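PDB 5AEG: sulfoquinovosidase from Escherichia coli, which hydrolyses plant sulfolipids (sulfoquinovosyl diacylglycerides) and simple sulfoquinovosides such as sulfoquinovosyl glycerol to release sulfoquinovose, which feeds sulfoglycolysis. Local coordinates for residues D472-W477 / F512-S517; H501-G506 / D526-T531; R516-L521 / D551-A556. One frame throughout, in Å; residues are numbered along the deposited sequence.

How the contacts relate
All three contacts lie in the TIM-barrel domain and gather round strand 501-505, helix 518-528 and the loop between them. Contact 2 is wholly buried, joining that strand to the end of the helix through van der Waals contacts and one water. Contact 1, partly buried, pairs two loops by apolar contacts and waters, beside a calcium ion. Contact 3, also partly buried but farthest from the chain's centre, sets the start of helix 518-528 against helix 552-567 and is the only one with salt bridges across it. Contacts 1 and 3 share Arg516 and Ser517. Arg516 NE lies 2.8 Å from Gly506 O, a probable hydrogen bond to a residue of contact 2.

Contact 1: D472-W477 / F512-S517; sequences DQNVDW and FEMKRS. With CA (calcium ion), chain D.
In Val475, a chi1 of -66° sets CG1 beside the backbone N and leaves CG2 between N and the carbonyl carbon, directed at the chain from Met514 to Arg516. CG2 accordingly lies 3.5 Å from Arg516 N and 3.9 Å from Met514 CB, and the Val475 and Arg516 side chains cross at about a right angle. Met514 runs straight through chi2 and bends at chi3 (-54°), which brings its CE to 3.5 Å from Asn474 CG, while its SD sits 3.6 Å from Asn474 ND2. That amide is restrained at both ends: ND2 donates to Asp476 OD2 at 3.2 Å, close to its own plane but from above the carboxylate plane, and OD1 accepts from a calcium-bound water. The other Asp476 oxygen, OD1, bonds Ser478.

No direct hydrogen bond spans the segments; the polar links run through water. One water donates to both Val475 O and Lys515 O and accepts from Ser517 N. Another lies in the Trp477 ring plane, 2.7 Å from NE1, and also bonds Ser517 OG. The Arg516 guanidinium is held elsewhere, by carbonyls that include Trp546 O and His537 O.

Val475 is the centre of an inverse gamma turn. Three residues earlier, Asp472, the inferred proton donor of this glycoside hydrolase family 31 active site, binds calcium through O and OD2, with Gln153, Gly154 and Asp481 completing the protein ligands.

Contact 2: H501-G506 / D526-T531; sequences HHSDIG and DFSAFT
Ile505 and Ser528 make the closest approach between 501-506 and 526-531, and the path of the isoleucine explains how. From CB, a chi1 of -67° places CG1 beside the backbone N, and this branch meets the serine: CG1 is 3.4 Å from Ser528 OG and almost as near to Ser528 CB. With chi2 at 168° the chain continues nearly straight, which carries the terminal CD1 to 3.7 Å from Ser528 CB. The methylene and methyl thus lie against the serine along their length, a van der Waals contact without any polar component from the isoleucine.

Ser503, two residues before Ile505, comes less close. Its OG is 4.0 Å from Ser528 OG and 4.1 Å from Phe527 CE2, and its hydrogen bond is made instead with Trp524 NE1.

The polar link is a single water held by three groups. It accepts from Ser503 N at 3.2 Å, donates to Thr531 OG1 at 2.9 Å, and is hydrogen-bonded to Ser528 OG at the same distance. Thr531 OG1 in turn donates to Ser528 O at 2.7 Å, in the carbonyl plane and on a lone pair, at 124° to the C=O bond. This bond lies within the type I turn from Ser528 to Thr531, and it fixes the hydroxyl that receives the water.

Strand 501-505, helix 518-528 and strand 534-536 form a beta-alpha-beta unit of the barrel. Helix 486-495 packs on Ser503 and Phe527 through Val486, helix 552-567 touches Ile505 through Phe558, and strand 607-609 brings Tyr607 against Phe527 and Thr531.

Contact 3: R516-L521 / D551-A556; sequences RSKELL and DAETIA
Lys518 bridges the beginnings of two TIM-barrel helices, 518-528 and 552-567, through a salt-bridge network with Asp551 and Glu553. Its NZ donates to Asp551 OD2 at 2.8 Å, on the syn lone pair. A second bond runs to Glu553 OE1, modelled so short that its exact length is doubtful. The lysine can span the gap because its CG is anti to the backbone N (chi1 -179°) and the chain stays extended beyond it, meeting both acidic side chains at about a right angle.

Below the charges the contact is van der Waals: the lysine methylene CD passes 3.8 Å from the hydroxyl Thr554 OG1, and only deeper in, where Leu521 CD2 lies 4.0 Å from Thr554 CG2, are both partners apolar.

The next shell holds the partners in place. Asp551 is the N-cap of its helix, and its OD1 accepts twice from Thr554, which leaves OD2 directed to the lysine: one carboxylate serves both the cap and the salt bridge. Being at a helix start, both acids would probably be favoured in their charged form. Thr554 OG1 is also hydrogen-bonded to Trp546 NE1, and the Trp546 side chain touches Lys518 and Asp551. On the other helix Ser517 is the N-cap, its OG accepting from Leu520 N at 3.0 Å.

The two bonds to Asp551 OD1 differ in approach: Thr554 N comes nearly along the C-O axis at 2.9 Å, whereas Thr554 OG1, at 2.8 Å, arrives 45° out of the carboxylate plane.

Contact 1: D472-W477 / F512-S517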
# COMPACT_ATOMS: atom_id res chain seq x y z
N ASP A 472 -1.41 -5.67 8.13
CA ASP A 472 -1.31 -6.83 9.10
C ASP A 472 -0.33 -7.82 8.60
O ASP A 472 -0.64 -8.57 7.71
CB ASP A 472 -2.66 -7.57 9.33
CG ASP A 472 -3.36 -8.06 7.96
OD1 ASP A 472 -3.75 -7.04 7.28
OD2 ASP A 472 -3.51 -9.34 7.52
N GLN A 473 0.89 -7.84 9.19
CA GLN A 473 1.75 -8.99 9.07
C GLN A 473 1.47 -9.93 10.27
O GLN A 473 1.09 -9.49 11.34
CB GLN A 473 3.27 -8.61 9.18
CG GLN A 473 3.78 -8.10 7.84
CD GLN A 473 3.29 -6.71 7.56
OE1 GLN A 473 3.60 -5.79 8.30
NE2 GLN A 473 2.48 -6.56 6.50
N ASN A 474 1.66 -11.20 10.05
CA ASN A 474 1.75 -12.13 11.15
C ASN A 474 2.93 -11.75 12.05
O ASN A 474 3.96 -11.27 11.56
CB ASN A 474 1.97 -13.54 10.65
CG ASN A 474 0.69 -14.16 9.96
OD1 ASN A 474 -0.40 -13.61 10.00
ND2 ASN A 474 0.89 -15.28 9.28
N VAL A 475 2.85 -12.17 13.31
CA VAL A 475 4.02 -12.12 14.21
C VAL A 475 4.89 -13.35 13.99
O VAL A 475 5.17 -14.11 14.92
CB VAL A 475 3.58 -11.91 15.69
CG1 VAL A 475 2.94 -10.54 15.84
CG2 VAL A 475 2.68 -13.01 16.25
N ASP A 476 5.33 -13.56 12.74
CA ASP A 476 6.08 -14.75 12.33
C ASP A 476 7.14 -14.35 11.39
O ASP A 476 7.31 -13.13 11.09
CB ASP A 476 5.19 -15.94 11.86
CG ASP A 476 4.60 -15.79 10.45
OD1 ASP A 476 5.04 -14.94 9.60
OD2 ASP A 476 3.68 -16.60 10.16
N TRP A 477 7.90 -15.34 10.97
CA TRP A 477 9.03 -15.18 10.06
C TRP A 477 8.71 -15.69 8.66
O TRP A 477 9.63 -15.99 7.84
CB TRP A 477 10.24 -15.97 10.62
CG TRP A 477 10.64 -15.61 12.07
CD1 TRP A 477 10.21 -16.19 13.23
CD2 TRP A 477 11.61 -14.60 12.47
NE1 TRP A 477 10.81 -15.60 14.30
CE2 TRP A 477 11.71 -14.67 13.88
CE3 TRP A 477 12.44 -13.72 11.76
CZ2 TRP A 477 12.59 -13.85 14.63
CZ3 TRP A 477 13.30 -12.88 12.49
CH2 TRP A 477 13.39 -12.96 13.93
N PHE A 512 -3.98 -18.23 16.32
CA PHE A 512 -3.56 -19.62 16.09
C PHE A 512 -2.25 -19.93 16.76
O PHE A 512 -1.37 -20.55 16.16
CB PHE A 512 -3.48 -19.93 14.56
CG PHE A 512 -4.70 -19.56 13.82
CD1 PHE A 512 -5.93 -20.12 14.17
CD2 PHE A 512 -4.67 -18.64 12.79
CE1 PHE A 512 -7.11 -19.75 13.51
CE2 PHE A 512 -5.84 -18.26 12.15
CZ PHE A 512 -7.05 -18.83 12.47
N GLU A 513 -2.07 -19.50 18.01
CA GLU A 513 -0.77 -19.77 18.62
C GLU A 513 0.49 -19.07 18.00
O GLU A 513 1.62 -19.41 18.36
CB GLU A 513 -0.50 -21.30 18.71
CG GLU A 513 -1.63 -22.10 19.42
CD GLU A 513 -2.21 -21.42 20.68
OE1 GLU A 513 -1.45 -20.98 21.58
OE2 GLU A 513 -3.46 -21.33 20.79
N MET A 514 0.32 -18.12 17.07
CA MET A 514 1.45 -17.28 16.73
C MET A 514 1.57 -16.28 17.87
O MET A 514 0.58 -15.71 18.30
CB MET A 514 1.18 -16.52 15.42
CG MET A 514 1.22 -17.37 14.23
SD MET A 514 0.95 -16.48 12.65
CE MET A 514 -0.59 -15.63 12.90
N LYS A 515 2.78 -16.05 18.38
CA LYS A 515 3.03 -15.02 19.38
C LYS A 515 4.39 -14.39 19.06
O LYS A 515 5.34 -15.07 18.69
CB LYS A 515 3.14 -15.70 20.73
CG LYS A 515 1.92 -16.55 21.17
CD LYS A 515 2.25 -17.12 22.57
CE LYS A 515 1.02 -17.57 23.34
NZ LYS A 515 0.01 -18.16 22.45
N ARG A 516 4.50 -13.10 19.26
CA ARG A 516 5.71 -12.35 18.89
C ARG A 516 6.82 -12.58 19.89
O ARG A 516 6.65 -12.27 21.05
CB ARG A 516 5.44 -10.88 18.91
CG ARG A 516 6.55 -10.07 18.26
CD ARG A 516 6.42 -8.61 18.60
NE ARG A 516 5.24 -7.93 17.97
CZ ARG A 516 4.42 -7.15 18.57
NH1 ARG A 516 4.59 -6.82 19.87
NH2 ARG A 516 3.46 -6.57 17.89
N SER A 517 7.92 -13.13 19.42
CA SER A 517 9.13 -13.30 20.28
C SER A 517 9.88 -11.95 20.44
O SER A 517 9.74 -10.96 19.64
CB SER A 517 10.03 -14.37 19.67
OG SER A 517 10.58 -13.92 18.45
CA CA D . -1.58 -10.58 6.80
O HOH W 1 -1.60 -11.38 9.05
O HOH W 2 7.34 -14.61 16.90
O HOH W 3 4.83 -16.73 15.68
O HOH W 4 10.10 -16.15 16.87

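Contact 2: H501-G506 / D526-T531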
# COMPACT_ATOMS: atom_id res chain seq x y z
N HIS A 501 6.65 4.60 3.23
CA HIS A 501 6.16 3.30 3.64
C HIS A 501 6.80 2.88 4.94
O HIS A 501 8.00 2.94 5.04
CB HIS A 501 6.53 2.25 2.56
CG HIS A 501 5.82 0.94 2.66
ND1 HIS A 501 6.42 -0.20 3.14
CD2 HIS A 501 4.61 0.56 2.22
CE1 HIS A 501 5.61 -1.22 3.00
NE2 HIS A 501 4.51 -0.79 2.39
N HIS A 502 5.99 2.34 5.86
CA HIS A 502 6.51 1.68 7.08
C HIS A 502 5.64 0.54 7.45
O HIS A 502 4.61 0.21 6.75
CB HIS A 502 6.67 2.70 8.26
CG HIS A 502 5.38 3.11 8.91
ND1 HIS A 502 4.45 3.92 8.30
CD2 HIS A 502 4.85 2.79 10.12
CE1 HIS A 502 3.45 4.17 9.14
NE2 HIS A 502 3.62 3.41 10.20
N SER A 503 6.10 -0.18 8.46
CA SER A 503 5.40 -1.34 8.97
C SER A 503 5.33 -1.28 10.52
O SER A 503 6.11 -0.55 11.19
CB SER A 503 6.01 -2.65 8.47
OG SER A 503 7.41 -2.79 8.93
N ASP A 504 4.37 -2.04 11.05
CA ASP A 504 4.30 -2.26 12.52
C ASP A 504 5.62 -2.96 13.03
O ASP A 504 5.96 -4.06 12.57
CB ASP A 504 3.12 -3.17 12.88
CG ASP A 504 1.76 -2.58 12.51
OD1 ASP A 504 1.43 -1.40 12.82
OD2 ASP A 504 1.03 -3.31 11.82
N ILE A 505 6.36 -2.31 13.90
CA ILE A 505 7.53 -2.91 14.47
C ILE A 505 7.09 -4.10 15.35
O ILE A 505 6.41 -3.91 16.34
CB ILE A 505 8.39 -1.94 15.30
CG1 ILE A 505 8.99 -0.89 14.40
CG2 ILE A 505 9.47 -2.76 15.97
CD1 ILE A 505 9.64 0.33 15.04
N GLY A 506 7.39 -5.28 14.85
CA GLY A 506 7.08 -6.60 15.44
C GLY A 506 5.89 -7.30 14.81
O GLY A 506 5.50 -8.39 15.26
N ASP A 526 15.35 -3.44 13.98
CA ASP A 526 16.54 -3.19 13.13
C ASP A 526 16.15 -2.77 11.68
O ASP A 526 16.84 -1.99 11.02
CB ASP A 526 17.39 -4.42 13.05
CG ASP A 526 18.23 -4.70 14.32
OD1 ASP A 526 18.14 -3.89 15.29
OD2 ASP A 526 18.89 -5.81 14.28
N PHE A 527 15.09 -3.39 11.17
CA PHE A 527 14.59 -3.10 9.83
C PHE A 527 14.00 -1.70 9.79
O PHE A 527 14.41 -0.85 8.97
CB PHE A 527 13.57 -4.22 9.48
CG PHE A 527 12.72 -3.97 8.23
CD1 PHE A 527 13.14 -3.26 7.14
CD2 PHE A 527 11.44 -4.54 8.20
CE1 PHE A 527 12.30 -3.13 6.03
CE2 PHE A 527 10.68 -4.51 7.05
CZ PHE A 527 11.08 -3.79 5.97
N SER A 528 13.05 -1.42 10.70
CA SER A 528 12.36 -0.17 10.70
C SER A 528 13.21 1.09 10.91
O SER A 528 12.87 2.18 10.40
CB SER A 528 11.14 -0.19 11.68
OG SER A 528 10.18 -1.15 11.24
N ALA A 529 14.33 0.96 11.59
CA ALA A 529 15.28 2.07 11.74
C ALA A 529 15.90 2.49 10.41
O ALA A 529 16.46 3.59 10.34
CB ALA A 529 16.40 1.64 12.69
N PHE A 530 15.80 1.64 9.38
CA PHE A 530 16.17 1.95 7.98
C PHE A 530 15.02 2.16 7.02
O PHE A 530 15.04 1.66 5.89
CB PHE A 530 17.21 0.92 7.53
CG PHE A 530 18.51 1.07 8.31
CD1 PHE A 530 19.49 1.96 7.86
CD2 PHE A 530 18.72 0.40 9.47
CE1 PHE A 530 20.69 2.13 8.52
CE2 PHE A 530 19.90 0.59 10.18
CZ PHE A 530 20.92 1.42 9.68
N THR A 531 13.98 2.81 7.54
CA THR A 531 12.77 3.17 6.79
C THR A 531 12.43 4.59 7.21
O THR A 531 13.04 5.13 8.15
CB THR A 531 11.57 2.21 7.03
OG1 THR A 531 11.09 2.42 8.36
CG2 THR A 531 11.93 0.82 6.81
O HOH W 5 9.09 0.55 9.17

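Contact 3: R516-L521 / D551-A556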
# COMPACT_ATOMS: atom_id res chain seq x y z
N ARG A 516 4.50 -13.10 19.26
CA ARG A 516 5.71 -12.35 18.89
C ARG A 516 6.82 -12.58 19.89
O ARG A 516 6.65 -12.27 21.05
CB ARG A 516 5.44 -10.88 18.91
CG ARG A 516 6.55 -10.07 18.26
CD ARG A 516 6.42 -8.61 18.60
NE ARG A 516 5.24 -7.93 17.97
CZ ARG A 516 4.42 -7.15 18.57
NH1 ARG A 516 4.59 -6.82 19.87
NH2 ARG A 516 3.46 -6.57 17.89
N SER A 517 7.92 -13.13 19.42
CA SER A 517 9.13 -13.30 20.28
C SER A 517 9.88 -11.95 20.44
O SER A 517 9.74 -10.96 19.64
CB SER A 517 10.03 -14.37 19.67
OG SER A 517 10.58 -13.92 18.45
N LYS A 518 10.69 -11.92 21.48
CA LYS A 518 11.67 -10.86 21.60
C LYS A 518 12.56 -10.78 20.38
O LYS A 518 12.81 -9.66 19.90
CB LYS A 518 12.55 -11.13 22.82
CG LYS A 518 13.63 -10.09 23.09
CD LYS A 518 14.19 -10.39 24.50
CE LYS A 518 15.56 -9.77 24.70
NZ LYS A 518 16.08 -10.14 26.10
N GLU A 519 13.05 -11.90 19.90
CA GLU A 519 13.93 -11.91 18.75
C GLU A 519 13.24 -11.26 17.53
O GLU A 519 13.86 -10.45 16.85
CB GLU A 519 14.38 -13.31 18.40
CG GLU A 519 15.37 -13.40 17.27
CD GLU A 519 15.59 -14.78 16.75
OE1 GLU A 519 15.10 -15.70 17.36
OE2 GLU A 519 16.33 -14.96 15.75
N LEU A 520 11.97 -11.60 17.27
CA LEU A 520 11.22 -10.96 16.13
C LEU A 520 11.08 -9.45 16.33
O LEU A 520 11.32 -8.68 15.40
CB LEU A 520 9.88 -11.67 15.91
CG LEU A 520 9.09 -11.14 14.70
CD1 LEU A 520 9.92 -11.38 13.42
CD2 LEU A 520 7.74 -11.89 14.63
N LEU A 521 10.71 -8.99 17.54
CA LEU A 521 10.60 -7.62 17.79
C LEU A 521 11.91 -6.88 17.50
O LEU A 521 11.90 -5.83 16.90
CB LEU A 521 10.20 -7.33 19.26
CG LEU A 521 9.89 -5.90 19.61
CD1 LEU A 521 8.63 -5.40 18.84
CD2 LEU A 521 9.60 -5.74 21.10
N ASP A 551 11.80 -5.97 28.70
CA ASP A 551 12.97 -6.14 29.62
C ASP A 551 14.02 -5.09 29.25
O ASP A 551 13.86 -4.31 28.23
CB ASP A 551 13.51 -7.63 29.68
CG ASP A 551 14.21 -8.12 28.40
OD1 ASP A 551 14.48 -7.31 27.45
OD2 ASP A 551 14.50 -9.34 28.33
N ALA A 552 15.09 -5.05 30.03
CA ALA A 552 16.10 -4.01 29.83
C ALA A 552 16.81 -4.16 28.51
O ALA A 552 17.10 -3.11 27.83
CB ALA A 552 17.15 -4.01 30.99
N GLU A 553 17.07 -5.38 28.10
CA GLU A 553 17.76 -5.60 26.83
C GLU A 553 16.90 -5.07 25.65
O GLU A 553 17.42 -4.44 24.73
CB GLU A 553 18.05 -7.07 26.65
CG GLU A 553 18.78 -7.40 25.35
CD GLU A 553 18.99 -8.89 25.11
OE1 GLU A 553 18.52 -9.74 25.91
OE2 GLU A 553 19.65 -9.20 24.09
N THR A 554 15.60 -5.29 25.72
CA THR A 554 14.69 -4.78 24.69
C THR A 554 14.71 -3.29 24.66
O THR A 554 14.81 -2.69 23.60
CB THR A 554 13.25 -5.30 24.94
OG1 THR A 554 13.28 -6.72 24.99
CG2 THR A 554 12.27 -4.78 23.85
N ILE A 555 14.58 -2.64 25.84
CA ILE A 555 14.56 -1.20 25.92
C ILE A 555 15.90 -0.60 25.40
O ILE A 555 15.90 0.37 24.63
CB ILE A 555 14.25 -0.69 27.39
CG1 ILE A 555 12.78 -1.05 27.78
CG2 ILE A 555 14.41 0.79 27.48
CD1 ILE A 555 12.49 -1.02 29.26
N ALA A 556 17.03 -1.18 25.82
CA ALA A 556 18.31 -0.64 25.37
C ALA A 556 18.46 -0.81 23.82
O ALA A 556 19.16 -0.06 23.14
CB ALA A 556 19.48 -1.35 26.06